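Vascular protein tyrosine phosphatase 1 (Rattus norvegicus, PDB 3I36) probably removes phosphate from phosphotyrosine residues of proteins, through the cytoplasmic catalytic domain present here, which belongs to a receptor-type phosphatase. Local coordinates at residues N43-L53 and V287-N297; R27-F35 and N297-R305. One frame throughout, in Å; residues are numbered along the deposited sequence.

Overall arrangement
Both contacts join the same two elements, helix 28-53 and helix 290-305, and N297 takes part in each. Interaction 1 includes Q288, which probably binds substrate; its centre is about 18 Å from the centre of the chain, that of interaction 2 about 23 Å. Interaction 1 pairs tyrosines with a buried carboxylate, backbone groups and waters. Interaction 2 lies away from the annotated sites, toward the C-terminal end of helix 290-305. There phenylalanines pack on aliphatic methyls, and a salt bridge sits at the exposed rim. The two are about 15 Å apart between centres but touch: Y34 bonds to E49, and F35 and F46 meet edge-to-face.

Interaction 1 of 2, residues N43-L53 and V287-N297; sequences NCGFAEEYEDL and VQTEDQYVFLN
Y293 and Y50 both hold CG opposite their own backbone N (chi1 -173° and -170°). This sends their side chains across the gap between two helices of the tyrosine phosphatase catalytic domain, where they slide past each other in opposite directions. Helix 43-53 crosses helix 290-297 at 116°. Y293 packs as a single knob in a hole of F46, E49, Y50 and L53. The rings of Y50 and Y293 meet obliquely, with centroids 5.4 Å apart. Y50 CB lies over one face of the Y293 ring, near its rim. L53 CD1 reaches Y293 CE1 at 3.6 Å. At the far end of the ring, Y293 OH donates to E49 OE2 at 2.7 Å, and E49 OE2 accepts on its anti lone pair, the one away from OE1. The carboxylate stands perpendicular to the ring. Y34 OH bonds to the other oxygen, E49 OE1, so both oxygens of this buried acid have a partner. A phenylalanine in place of Y293 would probably leave E49 OE2 without its mate inside the interface. Beside the knob, F46 CB packs on V294 CG2 at 3.8 Å. E290 CA lies over one face of the Y50 ring, 3.9 Å from its centroid, a CH-pi contact. Y50 OH appears to donate to V287 O, but the placing of Y50 OH is less sure. V287 O also accepts from R280. A capping box of T289 and Q292 starts the helix. Q292 OE1 accepts from Q288 N, in the Q-loop of this family, whose Q288 probably binds substrate. At the edge of the Y50 ring, in its plane, a water donates to both A47 O and E290 OE1, at 2.6 Å each.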
loop_
_atom_site.group_PDB
_atom_site.type_symbol
_atom_site.label_atom_id
_atom_site.label_comp_id
_atom_site.label_asym_id
_atom_site.label_seq_id
_atom_site.Cartn_x
_atom_site.Cartn_y
_atom_site.Cartn_z
ATOM N N ASN A 43 -22.733 -0.667 -12.987
ATOM C CA ASN A 43 -21.960 -1.261 -11.901
ATOM C C ASN A 43 -22.753 -1.355 -10.618
ATOM O O ASN A 43 -22.200 -1.235 -9.528
ATOM C CB ASN A 43 -20.665 -0.475 -11.661
ATOM C CG ASN A 43 -19.697 -0.604 -12.818
ATOM O OD1 ASN A 43 -19.688 -1.618 -13.515
ATOM N ND2 ASN A 43 -18.893 0.425 -13.042
ATOM N N CYS A 44 -24.056 -1.573 -10.751
ATOM C CA CYS A 44 -24.931 -1.595 -9.595
ATOM C C CYS A 44 -24.444 -2.589 -8.556
ATOM O O CYS A 44 -24.347 -2.262 -7.373
ATOM C CB CYS A 44 -26.354 -1.952 -10.003
ATOM S SG CYS A 44 -27.510 -1.852 -8.623
ATOM N N GLY A 45 -24.151 -3.805 -9.006
ATOM C CA GLY A 45 -23.738 -4.871 -8.121
ATOM C C GLY A 45 -22.428 -4.538 -7.434
ATOM O O GLY A 45 -22.274 -4.759 -6.234
ATOM N N PHE A 46 -21.468 -4.026 -8.197
ATOM C CA PHE A 46 -20.211 -3.589 -7.597
ATOM C C PHE A 46 -20.456 -2.450 -6.618
ATOM O O PHE A 46 -19.860 -2.404 -5.546
ATOM C CB PHE A 46 -19.224 -3.144 -8.671
ATOM C CG PHE A 46 -18.676 -4.271 -9.487
ATOM C CD1 PHE A 46 -18.624 -4.186 -10.868
ATOM C CD2 PHE A 46 -18.208 -5.421 -8.869
ATOM C CE1 PHE A 46 -18.112 -5.227 -11.616
ATOM C CE2 PHE A 46 -17.700 -6.465 -9.616
ATOM C CZ PHE A 46 -17.649 -6.367 -10.985
ATOM N N ALA A 47 -21.327 -1.525 -6.997
ATOM C CA ALA A 47 -21.663 -0.407 -6.130
ATOM C C ALA A 47 -22.253 -0.916 -4.822
ATOM O O ALA A 47 -21.966 -0.381 -3.753
ATOM C CB ALA A 47 -22.637 0.549 -6.833
ATOM N N GLU A 48 -23.077 -1.954 -4.915
ATOM C CA GLU A 48 -23.695 -2.542 -3.737
ATOM C C GLU A 48 -22.656 -3.194 -2.830
ATOM O O GLU A 48 -22.694 -3.042 -1.605
ATOM C CB GLU A 48 -24.740 -3.579 -4.146
ATOM C CG GLU A 48 -25.467 -4.198 -2.964
ATOM C CD GLU A 48 -26.570 -5.149 -3.406
ATOM O OE1 GLU A 48 -26.379 -5.850 -4.423
ATOM O OE2 GLU A 48 -27.627 -5.184 -2.740
ATOM N N GLU A 49 -21.733 -3.932 -3.433
ATOM C CA GLU A 49 -20.691 -4.584 -2.650
ATOM C C GLU A 49 -19.880 -3.518 -1.948
ATOM O O GLU A 49 -19.571 -3.624 -0.763
ATOM C CB GLU A 49 -19.774 -5.406 -3.551
ATOM C CG GLU A 49 -20.391 -6.689 -4.021
ATOM C CD GLU A 49 -19.475 -7.459 -4.944
ATOM O OE1 GLU A 49 -19.977 -8.352 -5.648
ATOM O OE2 GLU A 49 -18.260 -7.164 -4.967
ATOM N N TYR A 50 -19.535 -2.480 -2.700
ATOM C CA TYR A 50 -18.675 -1.443 -2.180
ATOM C C TYR A 50 -19.390 -0.659 -1.083
ATOM O O TYR A 50 -18.784 -0.277 -0.086
ATOM C CB TYR A 50 -18.234 -0.524 -3.317
ATOM C CG TYR A 50 -17.159 0.418 -2.888
ATOM C CD1 TYR A 50 -15.872 -0.041 -2.627
ATOM C CD2 TYR A 50 -17.429 1.767 -2.722
ATOM C CE1 TYR A 50 -14.883 0.829 -2.216
ATOM C CE2 TYR A 50 -16.456 2.637 -2.319
ATOM C CZ TYR A 50 -15.186 2.163 -2.062
ATOM O OH TYR A 50 -14.232 3.041 -1.660
ATOM N N GLU A 51 -20.688 -0.437 -1.260
ATOM C CA GLU A 51 -21.477 0.250 -0.244
ATOM C C GLU A 51 -21.539 -0.585 1.025
ATOM O O GLU A 51 -21.513 -0.058 2.140
ATOM C CB GLU A 51 -22.890 0.531 -0.759
ATOM C CG GLU A 51 -23.854 1.032 0.310
ATOM C CD GLU A 51 -23.516 2.427 0.816
ATOM O OE1 GLU A 51 -22.650 3.105 0.220
ATOM O OE2 GLU A 51 -24.125 2.848 1.819
ATOM N N ASP A 52 -21.594 -1.898 0.854
ATOM C CA ASP A 52 -21.599 -2.819 1.994
ATOM C C ASP A 52 -20.311 -2.747 2.788
ATOM O O ASP A 52 -20.282 -3.062 3.975
ATOM C CB ASP A 52 -21.796 -4.253 1.514
ATOM C CG ASP A 52 -23.240 -4.574 1.250
ATOM O OD1 ASP A 52 -24.111 -3.778 1.665
ATOM O OD2 ASP A 52 -23.499 -5.622 0.632
ATOM N N LEU A 53 -19.242 -2.341 2.118
ATOM C CA LEU A 53 -17.953 -2.187 2.772
ATOM C C LEU A 53 -17.836 -0.855 3.517
ATOM O O LEU A 53 -16.931 -0.676 4.333
ATOM C CB LEU A 53 -16.839 -2.289 1.733
ATOM C CG LEU A 53 -16.627 -3.703 1.172
ATOM C CD1 LEU A 53 -15.670 -3.658 0.005
ATOM C CD2 LEU A 53 -16.111 -4.632 2.264
ATOM N N VAL A 287 -8.934 0.996 -0.528
ATOM C CA VAL A 287 -9.719 0.982 -1.759
ATOM C C VAL A 287 -10.797 2.035 -1.569
ATOM O O VAL A 287 -11.921 1.766 -1.137
ATOM C CB VAL A 287 -10.310 -0.415 -2.093
ATOM C CG1 VAL A 287 -10.971 -0.401 -3.483
ATOM C CG2 VAL A 287 -9.205 -1.459 -2.057
ATOM N N GLN A 288 -10.410 3.251 -1.896
ATOM C CA GLN A 288 -11.057 4.421 -1.340
ATOM C C GLN A 288 -12.192 4.932 -2.204
ATOM O O GLN A 288 -13.027 5.694 -1.739
ATOM C CB GLN A 288 -10.015 5.511 -1.164
ATOM C CG GLN A 288 -10.557 6.779 -0.568
ATOM C CD GLN A 288 -9.456 7.746 -0.284
ATOM O OE1 GLN A 288 -8.395 7.697 -0.920
ATOM N NE2 GLN A 288 -9.673 8.618 0.694
ATOM N N THR A 289 -12.219 4.506 -3.462
ATOM C CA THR A 289 -13.276 4.915 -4.363
ATOM C C THR A 289 -13.922 3.681 -4.984
ATOM O O THR A 289 -13.312 2.626 -5.094
ATOM C CB THR A 289 -12.744 5.836 -5.494
ATOM O OG1 THR A 289 -11.922 5.069 -6.383
ATOM C CG2 THR A 289 -11.920 6.964 -4.913
ATOM N N GLU A 290 -15.169 3.823 -5.387
ATOM C CA GLU A 290 -15.847 2.744 -6.065
ATOM C C GLU A 290 -15.107 2.398 -7.359
ATOM O O GLU A 290 -15.002 1.240 -7.718
ATOM C CB GLU A 290 -17.272 3.177 -6.366
ATOM C CG GLU A 290 -18.151 2.094 -6.858
ATOM C CD GLU A 290 -19.522 2.633 -7.144
ATOM O OE1 GLU A 290 -20.231 2.917 -6.167
ATOM O OE2 GLU A 290 -19.858 2.791 -8.334
ATOM N N ASP A 291 -14.583 3.405 -8.048
ATOM C CA ASP A 291 -13.843 3.161 -9.283
ATOM C C ASP A 291 -12.677 2.219 -9.003
ATOM O O ASP A 291 -12.411 1.281 -9.761
ATOM C CB ASP A 291 -13.308 4.475 -9.879
ATOM C CG ASP A 291 -14.416 5.413 -10.341
ATOM O OD1 ASP A 291 -15.611 5.087 -10.184
ATOM O OD2 ASP A 291 -14.079 6.487 -10.879
ATOM N N GLN A 292 -11.980 2.453 -7.900
ATOM C CA GLN A 292 -10.891 1.557 -7.541
ATOM C C GLN A 292 -11.396 0.150 -7.311
ATOM O O GLN A 292 -10.756 -0.810 -7.716
ATOM C CB GLN A 292 -10.154 2.051 -6.294
ATOM C CG GLN A 292 -9.311 3.267 -6.595
ATOM C CD GLN A 292 -8.810 3.953 -5.354
ATOM O OE1 GLN A 292 -9.115 3.539 -4.237
ATOM N NE2 GLN A 292 -8.045 5.019 -5.541
ATOM N N TYR A 293 -12.527 0.032 -6.628
ATOM C CA TYR A 293 -13.085 -1.278 -6.334
ATOM C C TYR A 293 -13.460 -2.003 -7.622
ATOM O O TYR A 293 -13.241 -3.203 -7.755
ATOM C CB TYR A 293 -14.309 -1.136 -5.445
ATOM C CG TYR A 293 -14.857 -2.449 -4.945
ATOM C CD1 TYR A 293 -14.294 -3.077 -3.850
ATOM C CD2 TYR A 293 -15.930 -3.063 -5.574
ATOM C CE1 TYR A 293 -14.782 -4.269 -3.380
ATOM C CE2 TYR A 293 -16.438 -4.259 -5.103
ATOM C CZ TYR A 293 -15.850 -4.860 -4.006
ATOM O OH TYR A 293 -16.331 -6.048 -3.517
ATOM N N VAL A 294 -14.045 -1.273 -8.560
ATOM C CA VAL A 294 -14.367 -1.867 -9.846
ATOM C C VAL A 294 -13.082 -2.218 -10.576
ATOM O O VAL A 294 -12.977 -3.272 -11.186
ATOM C CB VAL A 294 -15.232 -0.937 -10.705
ATOM C CG1 VAL A 294 -15.420 -1.530 -12.106
ATOM C CG2 VAL A 294 -16.575 -0.712 -10.023
ATOM N N PHE A 295 -12.106 -1.318 -10.501
ATOM C CA PHE A 295 -10.790 -1.556 -11.092
ATOM C C PHE A 295 -10.202 -2.869 -10.603
ATOM O O PHE A 295 -9.576 -3.600 -11.376
ATOM C CB PHE A 295 -9.857 -0.385 -10.778
ATOM C CG PHE A 295 -8.472 -0.523 -11.352
ATOM C CD1 PHE A 295 -8.221 -0.218 -12.686
ATOM C CD2 PHE A 295 -7.420 -0.926 -10.552
ATOM C CE1 PHE A 295 -6.940 -0.322 -13.204
ATOM C CE2 PHE A 295 -6.147 -1.041 -11.059
ATOM C CZ PHE A 295 -5.900 -0.741 -12.388
ATOM N N LEU A 296 -10.402 -3.186 -9.322
ATOM C CA LEU A 296 -9.894 -4.452 -8.783
ATOM C C LEU A 296 -10.557 -5.592 -9.482
ATOM O O LEU A 296 -9.933 -6.582 -9.860
ATOM C CB LEU A 296 -10.252 -4.598 -7.313
ATOM C CG LEU A 296 -9.361 -3.875 -6.348
ATOM C CD1 LEU A 296 -9.838 -4.196 -4.945
ATOM C CD2 LEU A 296 -7.937 -4.353 -6.593
ATOM N N ASN A 297 -11.862 -5.460 -9.631
ATOM C CA ASN A 297 -12.593 -6.501 -10.298
ATOM C C ASN A 297 -12.141 -6.583 -11.741
ATOM O O ASN A 297 -12.025 -7.670 -12.293
ATOM C CB ASN A 297 -14.076 -6.244 -10.154
ATOM C CG ASN A 297 -14.556 -6.576 -8.772
ATOM O OD1 ASN A 297 -14.566 -5.726 -7.872
ATOM N ND2 ASN A 297 -14.915 -7.833 -8.576
HETATM O O HOH W 1 -18.642 2.469 -10.629
HETATM O O HOH W 2 -20.941 2.016 -3.791
#

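Interaction 2 of 2, residues R27-F35 and N297-R305; sequences RVENFEAYF and NQCVLDIIR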
loop_
_atom_site.group_PDB
_atom_site.type_symbol
_atom_site.label_atom_id
_atom_site.label_comp_id
_atom_site.label_asym_id
_atom_site.label_seq_id
_atom_site.Cartn_x
_atom_site.Cartn_y
_atom_site.Cartn_z
ATOM N N ARG A 27 -15.513 -18.490 -7.832
ATOM C CA ARG A 27 -14.537 -19.318 -8.513
ATOM C C ARG A 27 -14.140 -18.598 -9.793
ATOM O O ARG A 27 -14.982 -17.950 -10.427
ATOM C CB ARG A 27 -15.137 -20.699 -8.803
ATOM C CG ARG A 27 -15.432 -21.487 -7.526
ATOM C CD ARG A 27 -16.125 -22.816 -7.802
ATOM N NE ARG A 27 -15.423 -23.595 -8.827
ATOM C CZ ARG A 27 -14.376 -24.379 -8.597
ATOM N NH1 ARG A 27 -13.895 -24.508 -7.368
ATOM N NH2 ARG A 27 -13.815 -25.039 -9.599
ATOM N N VAL A 28 -12.872 -18.692 -10.183
ATOM C CA VAL A 28 -12.454 -18.006 -11.402
ATOM C C VAL A 28 -13.307 -18.440 -12.598
ATOM O O VAL A 28 -13.615 -17.618 -13.449
ATOM C CB VAL A 28 -10.942 -18.164 -11.719
ATOM C CG1 VAL A 28 -10.084 -17.565 -10.583
ATOM C CG2 VAL A 28 -10.596 -19.609 -11.988
ATOM N N GLU A 29 -13.691 -19.720 -12.640
ATOM C CA GLU A 29 -14.531 -20.254 -13.717
ATOM C C GLU A 29 -15.878 -19.535 -13.802
ATOM O O GLU A 29 -16.567 -19.596 -14.818
ATOM C CB GLU A 29 -14.750 -21.776 -13.583
ATOM C CG GLU A 29 -15.493 -22.253 -12.311
ATOM C CD GLU A 29 -16.207 -23.593 -12.506
ATOM O OE1 GLU A 29 -16.365 -24.005 -13.672
ATOM O OE2 GLU A 29 -16.619 -24.238 -11.512
ATOM N N ASN A 30 -16.255 -18.862 -12.726
ATOM C CA ASN A 30 -17.527 -18.153 -12.693
ATOM C C ASN A 30 -17.331 -16.651 -12.631
ATOM O O ASN A 30 -18.301 -15.892 -12.623
ATOM C CB ASN A 30 -18.348 -18.612 -11.489
ATOM C CG ASN A 30 -18.640 -20.088 -11.524
ATOM O OD1 ASN A 30 -18.871 -20.653 -12.592
ATOM N ND2 ASN A 30 -18.638 -20.724 -10.359
ATOM N N PHE A 31 -16.078 -16.206 -12.589
ATOM C CA PHE A 31 -15.860 -14.784 -12.360
ATOM C C PHE A 31 -16.351 -13.883 -13.483
ATOM O O PHE A 31 -16.911 -12.824 -13.224
ATOM C CB PHE A 31 -14.414 -14.439 -12.018
ATOM C CG PHE A 31 -14.256 -13.023 -11.563
ATOM C CD1 PHE A 31 -14.516 -12.671 -10.242
ATOM C CD2 PHE A 31 -13.924 -12.031 -12.465
ATOM C CE1 PHE A 31 -14.407 -11.361 -9.831
ATOM C CE2 PHE A 31 -13.809 -10.724 -12.059
ATOM C CZ PHE A 31 -14.046 -10.388 -10.733
ATOM N N GLU A 32 -16.141 -14.276 -14.731
ATOM C CA GLU A 32 -16.545 -13.380 -15.806
ATOM C C GLU A 32 -18.049 -13.122 -15.795
ATOM O O GLU A 32 -18.487 -11.989 -15.992
ATOM C CB GLU A 32 -16.081 -13.863 -17.180
ATOM C CG GLU A 32 -16.498 -12.895 -18.289
ATOM C CD GLU A 32 -15.510 -12.827 -19.437
ATOM O OE1 GLU A 32 -14.415 -13.419 -19.334
ATOM O OE2 GLU A 32 -15.836 -12.169 -20.446
ATOM N N ALA A 33 -18.834 -14.165 -15.553
ATOM C CA ALA A 33 -20.283 -14.022 -15.513
ATOM C C ALA A 33 -20.662 -13.161 -14.325
ATOM O O ALA A 33 -21.572 -12.338 -14.408
ATOM C CB ALA A 33 -20.949 -15.375 -15.408
ATOM N N TYR A 34 -19.965 -13.374 -13.214
ATOM C CA TYR A 34 -20.207 -12.614 -12.006
ATOM C C TYR A 34 -19.943 -11.136 -12.280
ATOM O O TYR A 34 -20.734 -10.261 -11.908
ATOM C CB TYR A 34 -19.314 -13.137 -10.876
ATOM C CG TYR A 34 -18.994 -12.102 -9.843
ATOM C CD1 TYR A 34 -19.826 -11.903 -8.745
ATOM C CD2 TYR A 34 -17.860 -11.312 -9.961
ATOM C CE1 TYR A 34 -19.530 -10.936 -7.794
ATOM C CE2 TYR A 34 -17.570 -10.348 -9.032
ATOM C CZ TYR A 34 -18.404 -10.169 -7.946
ATOM O OH TYR A 34 -18.092 -9.214 -7.016
ATOM N N PHE A 35 -18.831 -10.871 -12.959
ATOM C CA PHE A 35 -18.418 -9.507 -13.267
ATOM C C PHE A 35 -19.453 -8.805 -14.143
ATOM O O PHE A 35 -19.822 -7.655 -13.890
ATOM C CB PHE A 35 -17.064 -9.525 -13.973
ATOM C CG PHE A 35 -16.536 -8.167 -14.301
ATOM C CD1 PHE A 35 -15.574 -7.580 -13.507
ATOM C CD2 PHE A 35 -16.994 -7.485 -15.414
ATOM C CE1 PHE A 35 -15.085 -6.325 -13.811
ATOM C CE2 PHE A 35 -16.506 -6.235 -15.724
ATOM C CZ PHE A 35 -15.558 -5.655 -14.925
ATOM N N ASN A 297 -11.862 -5.460 -9.631
ATOM C CA ASN A 297 -12.593 -6.501 -10.298
ATOM C C ASN A 297 -12.141 -6.583 -11.741
ATOM O O ASN A 297 -12.025 -7.670 -12.293
ATOM C CB ASN A 297 -14.076 -6.244 -10.154
ATOM C CG ASN A 297 -14.556 -6.576 -8.772
ATOM O OD1 ASN A 297 -14.566 -5.726 -7.872
ATOM N ND2 ASN A 297 -14.915 -7.833 -8.576
ATOM N N GLN A 298 -11.863 -5.431 -12.344
ATOM C CA GLN A 298 -11.325 -5.435 -13.704
ATOM C C GLN A 298 -9.992 -6.183 -13.746
ATOM O O GLN A 298 -9.710 -6.956 -14.673
ATOM C CB GLN A 298 -11.131 -4.011 -14.220
ATOM C CG GLN A 298 -10.788 -3.969 -15.713
ATOM C CD GLN A 298 -11.926 -4.495 -16.557
ATOM O OE1 GLN A 298 -13.040 -3.973 -16.489
ATOM N NE2 GLN A 298 -11.658 -5.533 -17.357
ATOM N N CYS A 299 -9.164 -5.940 -12.736
ATOM C CA CYS A 299 -7.886 -6.629 -12.623
ATOM C C CYS A 299 -8.093 -8.133 -12.628
ATOM O O CYS A 299 -7.470 -8.847 -13.408
ATOM C CB CYS A 299 -7.148 -6.192 -11.357
ATOM S SG CYS A 299 -6.433 -4.571 -11.507
ATOM N N VAL A 300 -8.982 -8.604 -11.763
ATOM C CA VAL A 300 -9.298 -10.018 -11.697
ATOM C C VAL A 300 -9.753 -10.530 -13.046
ATOM O O VAL A 300 -9.315 -11.586 -13.496
ATOM C CB VAL A 300 -10.394 -10.315 -10.654
ATOM C CG1 VAL A 300 -10.798 -11.776 -10.718
ATOM C CG2 VAL A 300 -9.905 -9.951 -9.263
ATOM N N LEU A 301 -10.639 -9.785 -13.697
ATOM C CA LEU A 301 -11.169 -10.221 -14.982
ATOM C C LEU A 301 -10.043 -10.346 -15.993
ATOM O O LEU A 301 -9.943 -11.335 -16.728
ATOM C CB LEU A 301 -12.231 -9.242 -15.482
ATOM C CG LEU A 301 -12.971 -9.659 -16.746
ATOM C CD1 LEU A 301 -13.804 -10.894 -16.459
ATOM C CD2 LEU A 301 -13.843 -8.500 -17.259
ATOM N N ASP A 302 -9.186 -9.336 -16.024
ATOM C CA ASP A 302 -8.090 -9.310 -16.980
ATOM C C ASP A 302 -7.090 -10.435 -16.722
ATOM O O ASP A 302 -6.575 -11.042 -17.658
ATOM C CB ASP A 302 -7.397 -7.950 -16.946
ATOM C CG ASP A 302 -8.305 -6.833 -17.429
ATOM O OD1 ASP A 302 -9.374 -7.147 -17.987
ATOM O OD2 ASP A 302 -7.952 -5.652 -17.259
ATOM N N ILE A 303 -6.829 -10.711 -15.451
ATOM C CA ILE A 303 -5.910 -11.773 -15.077
ATOM C C ILE A 303 -6.464 -13.115 -15.514
ATOM O O ILE A 303 -5.768 -13.923 -16.124
ATOM C CB ILE A 303 -5.684 -11.782 -13.561
ATOM C CG1 ILE A 303 -4.901 -10.538 -13.159
ATOM C CG2 ILE A 303 -4.976 -13.065 -13.129
ATOM C CD1 ILE A 303 -4.855 -10.287 -11.688
ATOM N N ILE A 304 -7.732 -13.339 -15.202
ATOM C CA ILE A 304 -8.422 -14.556 -15.591
ATOM C C ILE A 304 -8.447 -14.718 -17.111
ATOM O O ILE A 304 -8.116 -15.778 -17.641
ATOM C CB ILE A 304 -9.853 -14.550 -15.035
ATOM C CG1 ILE A 304 -9.810 -14.799 -13.524
ATOM C CG2 ILE A 304 -10.708 -15.588 -15.733
ATOM C CD1 ILE A 304 -11.120 -14.513 -12.814
ATOM N N ARG A 305 -8.845 -13.663 -17.808
ATOM C CA ARG A 305 -8.835 -13.670 -19.265
ATOM C C ARG A 305 -7.437 -13.885 -19.828
ATOM O O ARG A 305 -7.275 -14.510 -20.873
ATOM C CB ARG A 305 -9.394 -12.360 -19.816
ATOM C CG ARG A 305 -10.890 -12.201 -19.690
ATOM C CD ARG A 305 -11.295 -10.845 -20.233
ATOM N NE ARG A 305 -12.742 -10.662 -20.254
ATOM C CZ ARG A 305 -13.344 -9.529 -20.611
ATOM N NH1 ARG A 305 -12.618 -8.477 -20.971
ATOM N NH2 ARG A 305 -14.670 -9.446 -20.604
#
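F31 and F35 each take a methyl of helix 297-305 on one ring face. V300 CG1 sits over the centre of the F31 ring, 3.4 Å from the centroid. L301 CD2 does the same for F35, at 3.8 Å. Both are CH-pi contacts. The F31 ring is a knob in a hole formed by N297, V300, L301 and I304. The N297 amide lies at the edge of this ring and is nearly coplanar with it, while N297 CB meets F35 CE1 at 3.8 Å. With CG1 anti to the carbonyl carbon (chi1 -73°) and the chain extended beyond it, I304 CD1 reaches F31 CB at 3.4 Å. I304 CD1 also lies 3.8 Å from V28 CB. I26 and V270 add to the packing around F31, tying the helix pair to the small two-stranded sheet. The helix segments cross at -131°.

At the rim, E32 and R305 cross at about a right angle. R305 NH2 gives E32 OE2 a bond of 3.0 Å. The acceptor lies close to the guanidinium plane, but the donor comes from well above the carboxylate plane (63° out of it). R305 NE reaches E32 OE1 at 3.4 Å, a weak bond. L301 CD2 also lies over the centre of one face of the R305 guanidinium, so this methyl is held between R305 and the F35 ring. The apolar seam probably carries most of the hold, since the E32 and R305 pair is exposed and one of its two hydrogen bonds is weak.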